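Local coordinates for protein trehalose-6-phosphate phosphatase (Cryptococcus neoformans, PDB 5DX9) that belongs to the HAD superfamily as a trehalose-phosphatase family member and holds a magnesium ion and a glycan ligand in its pocket, at residues P43-R46 against T47-I51; S86-H89 against G90-V93; V194-L197 against M198-P202. One frame throughout, in Å; residues are numbered along the deposited sequence.

Interaction 1 (P43-R46 against T47-I51)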
# COMPACT_ATOMS: atom_id res chain seq x y z
N PRO A 43 -4.88 -13.08 8.96
CA PRO A 43 -3.56 -13.04 9.59
C PRO A 43 -3.39 -14.12 10.66
O PRO A 43 -4.34 -14.43 11.38
CB PRO A 43 -3.51 -11.64 10.22
CG PRO A 43 -4.94 -11.29 10.44
CD PRO A 43 -5.70 -11.91 9.31
N THR A 44 -2.20 -14.69 10.74
CA THR A 44 -1.90 -15.72 11.73
C THR A 44 -1.82 -15.10 13.12
O THR A 44 -1.95 -13.89 13.28
CB THR A 44 -0.59 -16.44 11.43
OG1 THR A 44 0.50 -15.52 11.55
CG2 THR A 44 -0.60 -17.01 10.02
N GLU A 45 -1.60 -15.94 14.13
CA GLU A 45 -1.46 -15.46 15.50
C GLU A 45 -0.17 -14.66 15.65
O GLU A 45 -0.18 -13.56 16.20
CB GLU A 45 -1.49 -16.63 16.48
CG GLU A 45 -2.13 -16.28 17.81
CD GLU A 45 -3.55 -15.77 17.64
OE1 GLU A 45 -4.38 -16.50 17.06
OE2 GLU A 45 -3.82 -14.62 18.07
N ARG A 46 0.93 -15.23 15.16
CA ARG A 46 2.23 -14.58 15.25
C ARG A 46 2.24 -13.23 14.53
O ARG A 46 2.84 -12.27 15.00
CB ARG A 46 3.32 -15.49 14.69
CG ARG A 46 3.63 -16.69 15.57
CD ARG A 46 4.52 -17.69 14.84
NE ARG A 46 5.79 -17.10 14.40
CZ ARG A 46 6.69 -17.75 13.68
NH1 ARG A 46 6.48 -19.01 13.32
NH2 ARG A 46 7.82 -17.14 13.31
N THR A 47 1.57 -13.17 13.38
CA THR A 47 1.51 -11.95 12.59
C THR A 47 0.75 -10.86 13.32
O THR A 47 1.21 -9.72 13.42
CB THR A 47 0.86 -12.19 11.21
OG1 THR A 47 1.68 -13.06 10.43
CG2 THR A 47 0.66 -10.88 10.47
N ARG A 48 -0.42 -11.22 13.84
CA ARG A 48 -1.25 -10.30 14.60
C ARG A 48 -0.49 -9.77 15.81
O ARG A 48 -0.58 -8.59 16.15
CB ARG A 48 -2.54 -10.99 15.04
CG ARG A 48 -3.28 -10.29 16.17
CD ARG A 48 -4.71 -10.80 16.32
NE ARG A 48 -4.79 -12.26 16.20
CZ ARG A 48 -5.13 -12.90 15.09
NH1 ARG A 48 -5.43 -12.22 14.00
NH2 ARG A 48 -5.18 -14.23 15.08
N ASN A 49 0.27 -10.65 16.46
CA ASN A 49 1.06 -10.26 17.63
C ASN A 49 2.16 -9.25 17.28
O ASN A 49 2.37 -8.28 18.01
CB ASN A 49 1.67 -11.49 18.29
CG ASN A 49 0.63 -12.40 18.91
OD1 ASN A 49 -0.51 -12.00 19.12
ND2 ASN A 49 1.03 -13.62 19.23
N ALA A 50 2.84 -9.50 16.17
CA ALA A 50 3.95 -8.65 15.75
C ALA A 50 3.50 -7.21 15.49
O ALA A 50 4.06 -6.27 16.04
CB ALA A 50 4.62 -9.22 14.50
N ILE A 51 2.48 -7.07 14.65
CA ILE A 51 1.93 -5.75 14.32
C ILE A 51 1.42 -5.05 15.57
O ILE A 51 1.53 -3.83 15.70
CB ILE A 51 0.79 -5.85 13.29
CG1 ILE A 51 1.26 -6.57 12.03
CG2 ILE A 51 0.25 -4.47 12.96
CD1 ILE A 51 2.30 -5.80 11.23
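Thr44 and Thr47 face each other across the first turn of helix 45-56, with Thr44 in the N-cap position, and their hydroxyls hydrogen-bond, OG1 to OG1, at 2.9 Å. The helix is the crossover of a β-α-β unit in the HAD core, between strands 21-25 and 60-65. The two short threonine side chains cross at about a right angle. Thr44 OG1 is set between its own backbone N and carbonyl carbon (chi1 65°), which turns it back over the helix start, and a small β-branched hydroxyl residue suits such a place. On another side of the turn, Glu45 and Arg48 form a salt bridge. Arg48 comes side-on with two nitrogens: NH2 reaches Glu45 OE1 at 3.1 Å and NE reaches Glu45 OE2 at 3.2 Å. Both oxygens lie close to the guanidinium plane, yet both are met from above the carboxylate plane; the two planes are turned 61° apart. A bend at chi3 of Arg48 folds the guanidinium back toward the helix start, where Thr44 O lies over one of its faces. The acid Glu45 suits the N-terminal end of the helix dipole and probably also helps to offset the charge of Arg48. Beneath them run the backbone bonds that open the helix, Arg48 N to Thr44 O and Asn49 N to Glu45 O. Farther out, Pro43 and Thr47 lean on Trp77 of helix 70-77, and Arg46 turns away to a salt bridge with Glu299 of the C-terminal helix. Arg48 NH1 ends 3.7 Å from CG of Pro43, whose side chain it crosses obliquely.

Interaction 2 (S86-H89 against G90-V93)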
# COMPACT_ATOMS: atom_id res chain seq x y z
N SER A 86 -5.28 2.03 5.37
CA SER A 86 -5.59 2.63 4.08
C SER A 86 -6.15 1.56 3.15
O SER A 86 -5.55 0.51 2.97
CB SER A 86 -4.35 3.29 3.47
OG SER A 86 -4.68 4.03 2.31
N ALA A 87 -7.33 1.83 2.59
CA ALA A 87 -8.04 0.81 1.83
C ALA A 87 -8.26 1.23 0.38
O ALA A 87 -8.33 2.41 0.07
CB ALA A 87 -9.37 0.49 2.49
N GLU A 88 -8.36 0.23 -0.49
CA GLU A 88 -8.68 0.43 -1.90
C GLU A 88 -7.69 1.37 -2.58
O GLU A 88 -8.08 2.29 -3.30
CB GLU A 88 -10.11 0.95 -2.04
CG GLU A 88 -11.13 0.08 -1.30
CD GLU A 88 -12.56 0.28 -1.78
OE1 GLU A 88 -12.75 0.57 -2.98
OE2 GLU A 88 -13.48 0.15 -0.95
N HIS A 89 -6.40 1.13 -2.33
CA HIS A 89 -5.32 1.82 -3.03
C HIS A 89 -5.27 3.31 -2.74
O HIS A 89 -4.95 4.11 -3.61
CB HIS A 89 -5.45 1.59 -4.54
CG HIS A 89 -5.39 0.14 -4.93
ND1 HIS A 89 -4.19 -0.53 -5.10
CD2 HIS A 89 -6.37 -0.76 -5.16
CE1 HIS A 89 -4.44 -1.78 -5.43
NE2 HIS A 89 -5.75 -1.95 -5.47
N GLY A 90 -5.58 3.67 -1.50
CA GLY A 90 -5.45 5.06 -1.07
C GLY A 90 -6.67 5.91 -1.36
O GLY A 90 -6.59 7.14 -1.36
N SER A 91 -7.80 5.25 -1.61
CA SER A 91 -9.06 5.97 -1.80
C SER A 91 -9.74 6.18 -0.45
O SER A 91 -10.66 6.98 -0.32
CB SER A 91 -9.97 5.21 -2.76
OG SER A 91 -10.33 3.95 -2.21
N PHE A 92 -9.27 5.45 0.56
CA PHE A 92 -9.77 5.60 1.93
C PHE A 92 -8.62 5.54 2.93
O PHE A 92 -7.65 4.81 2.73
CB PHE A 92 -10.80 4.53 2.25
CG PHE A 92 -12.05 4.62 1.42
CD1 PHE A 92 -12.94 5.67 1.60
CD2 PHE A 92 -12.33 3.67 0.46
CE1 PHE A 92 -14.08 5.76 0.84
CE2 PHE A 92 -13.48 3.75 -0.31
CZ PHE A 92 -14.36 4.80 -0.11
N VAL A 93 -8.75 6.29 4.02
CA VAL A 93 -7.72 6.35 5.04
C VAL A 93 -8.33 6.45 6.44
O VAL A 93 -8.99 7.44 6.77
CB VAL A 93 -6.78 7.55 4.82
CG1 VAL A 93 -5.59 7.48 5.77
CG2 VAL A 93 -6.30 7.59 3.38
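Ser86 and Val93 pair across a tight antiparallel hairpin, strand 84-87 with strand 92-94, that carries a classic β bulge: Ser91 and Phe92 both lie opposite Ala87. Among the backbone bonds, Ala87 N gives to Phe92 O at 3.0 Å and Phe92 N returns to Ala87 O at 3.2 Å, while Ser91 N adds a weak bond to the same carbonyl. Side-chain hydroxyls bond to the backbone as well. Ser86 OG, placed opposite its backbone N (chi1 -172°), donates to Phe92 O at 3.1 Å, so that carbonyl accepts two hydrogen bonds. Ser91 OG gives its proton to Glu88 O at 3.0 Å, approaching from above the carbonyl plane and spanning the turn. Serine suits both places, small enough for a buried strand and a buried turn alike, and able to donate to a carbonyl. Apolar contact is slighter: Ala87 CB meets Phe92 CB at 4.3 Å on their shared face of the sheet. Glu88 runs beside the Phe92 ring, pointing the same way, with its CD at the ring edge; its carboxylate is held by Lys136 N, Ala137 N and Ser138 OG. In the turn, Glu88, His89 and Gly90 all have positive phi, and at Gly90 a CB would collide with His89 O, so glycine fits. The His89 side chain comes within about 4 Å of the bound G6P, and its NE2 bonds to Glu182. The hairpin lies toward one end of the main sheet, with strand 102-103 outside it: Ser86 is bonded to Leu64 of strand 60-65, and Ser86 and Val93 pack on Ile193 of helix 190-200.

Interaction 3 (V194-L197 against M198-P202)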
# COMPACT_ATOMS: atom_id res chain seq x y z
N VAL A 194 1.43 7.33 1.19
CA VAL A 194 2.75 7.37 1.80
C VAL A 194 3.23 8.80 1.95
O VAL A 194 3.82 9.17 2.96
CB VAL A 194 3.77 6.57 0.98
CG1 VAL A 194 5.18 6.77 1.53
CG2 VAL A 194 3.40 5.09 0.94
N ARG A 195 2.96 9.62 0.94
CA ARG A 195 3.39 11.01 0.94
C ARG A 195 2.59 11.83 1.94
O ARG A 195 3.15 12.67 2.65
CB ARG A 195 3.27 11.60 -0.46
CG ARG A 195 4.07 10.84 -1.50
CD ARG A 195 4.81 11.77 -2.43
NE ARG A 195 3.96 12.29 -3.49
CZ ARG A 195 3.74 11.65 -4.63
NH1 ARG A 195 4.30 10.46 -4.85
NH2 ARG A 195 2.95 12.19 -5.55
N ARG A 196 1.29 11.58 1.99
CA ARG A 196 0.44 12.18 3.02
C ARG A 196 1.00 11.87 4.41
O ARG A 196 1.10 12.76 5.26
CB ARG A 196 -0.99 11.66 2.91
CG ARG A 196 -1.86 11.99 4.11
CD ARG A 196 -3.02 11.03 4.22
NE ARG A 196 -3.80 11.25 5.44
CZ ARG A 196 -4.92 11.96 5.48
NH1 ARG A 196 -5.40 12.51 4.38
NH2 ARG A 196 -5.57 12.11 6.63
N LEU A 197 1.37 10.61 4.62
CA LEU A 197 1.91 10.18 5.91
C LEU A 197 3.25 10.84 6.22
O LEU A 197 3.52 11.18 7.37
CB LEU A 197 2.05 8.66 5.95
CG LEU A 197 0.74 7.88 5.83
CD1 LEU A 197 0.94 6.44 6.28
CD2 LEU A 197 -0.35 8.55 6.63
N MSE A 198 4.10 11.00 5.21
CA MSE A 198 5.38 11.68 5.41
C MSE A 198 5.16 13.15 5.75
O MSE A 198 5.84 13.69 6.63
CB MSE A 198 6.27 11.54 4.17
CG MSE A 198 6.99 10.19 4.08
SE MSE A 198 8.17 10.01 2.53
CE MSE A 198 6.87 10.29 1.10
N TYR A 199 4.22 13.80 5.07
CA TYR A 199 3.91 15.19 5.35
C TYR A 199 3.39 15.36 6.77
O TYR A 199 3.71 16.33 7.44
CB TYR A 199 2.89 15.74 4.35
CG TYR A 199 2.52 17.19 4.60
CD1 TYR A 199 3.26 18.22 4.05
CD2 TYR A 199 1.44 17.51 5.42
CE1 TYR A 199 2.93 19.54 4.29
CE2 TYR A 199 1.11 18.83 5.66
CZ TYR A 199 1.86 19.84 5.09
OH TYR A 199 1.53 21.16 5.33
N GLU A 200 2.59 14.40 7.22
CA GLU A 200 2.03 14.43 8.56
C GLU A 200 3.09 14.25 9.64
O GLU A 200 2.95 14.75 10.75
CB GLU A 200 0.96 13.36 8.73
CG GLU A 200 -0.33 13.58 7.96
CD GLU A 200 -1.34 12.48 8.21
OE1 GLU A 200 -2.32 12.38 7.46
OE2 GLU A 200 -1.13 11.71 9.18
N ASN A 201 4.14 13.51 9.30
CA ASN A 201 5.15 13.13 10.29
C ASN A 201 6.56 13.50 9.87
O ASN A 201 7.37 12.62 9.58
CB ASN A 201 5.06 11.64 10.58
CG ASN A 201 3.68 11.21 11.02
OD1 ASN A 201 2.80 10.94 10.20
ND2 ASN A 201 3.47 11.16 12.33
N PRO A 202 6.86 14.80 9.86
CA PRO A 202 8.14 15.35 9.40
C PRO A 202 9.30 14.99 10.32
O PRO A 202 10.45 15.26 9.99
CB PRO A 202 7.90 16.87 9.43
CG PRO A 202 6.42 17.04 9.52
CD PRO A 202 5.92 15.86 10.26
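Val194 and Met198, a selenomethionine, meet one turn apart on the buried side of helix 190-200, a helix lying against the central sheet of the HAD core. The tight part is apolar. The Met198 chain bends at chi3 (-59°), which curls its end back along the helix, so that CE lies 3.9 Å from Val194 CG1 and 3.9 Å from Arg195 CG. A flexible, unbranched chain suits this role, since it can fold over the turn before it, whereas the β-branched Val194 offers a compact methyl to press on. Together they pack onto Leu22 and Leu24 of strand 21-25 and onto Leu223 of helix 217-225. The helix itself is drawn close by Met198 N to Val194 O and Tyr199 N to Arg195 O, both 2.9 Å.

The other side is looser and polar, with Arg195, Tyr199 and Glu200 all partly exposed. Arg195 turns to Glu192 one turn back, and the Tyr199 hydroxyl reaches Pro259 O. Between the two sides, Arg196 and Glu200 form a salt bridge, NE to OE1 at 2.7 Å. The arginine chain is extended from CG to NE and is crossed by Glu200; the guanidinium and carboxylate planes are 70° apart, and the contact is made by OE1. The remaining guanidinium nitrogens are occupied as well, NH1 by Ala245 O and NH2 by Gln95 OE1. The buried charge of Arg196 is thus balanced by Glu200 while its other nitrogens are satisfied by those two oxygens, which together probably fix the rotation of the guanidinium near the helix end.

From the N terminus, interaction 1 comes first, at the start of the helix that crosses from strand 21-25 to strand 60-65. Interaction 2 follows at the turn between strands 84-87 and 92-94, reached after helix 70-77, and interaction 3 near the end of helix 190-200. Only interaction 2 closes a loop, the hairpin turn; the other two link successive turns of a helix. The three stand in series, none nesting or crossing. Interaction 1 stays apart, its nearest atoms about 11 Å from interaction 2 and about 13 Å from interaction 3. Interactions 2 and 3 do touch, with Val93 CG1 4.2 Å from Arg196 NE, which packs strand 92-94 of the main sheet against helix 190-200.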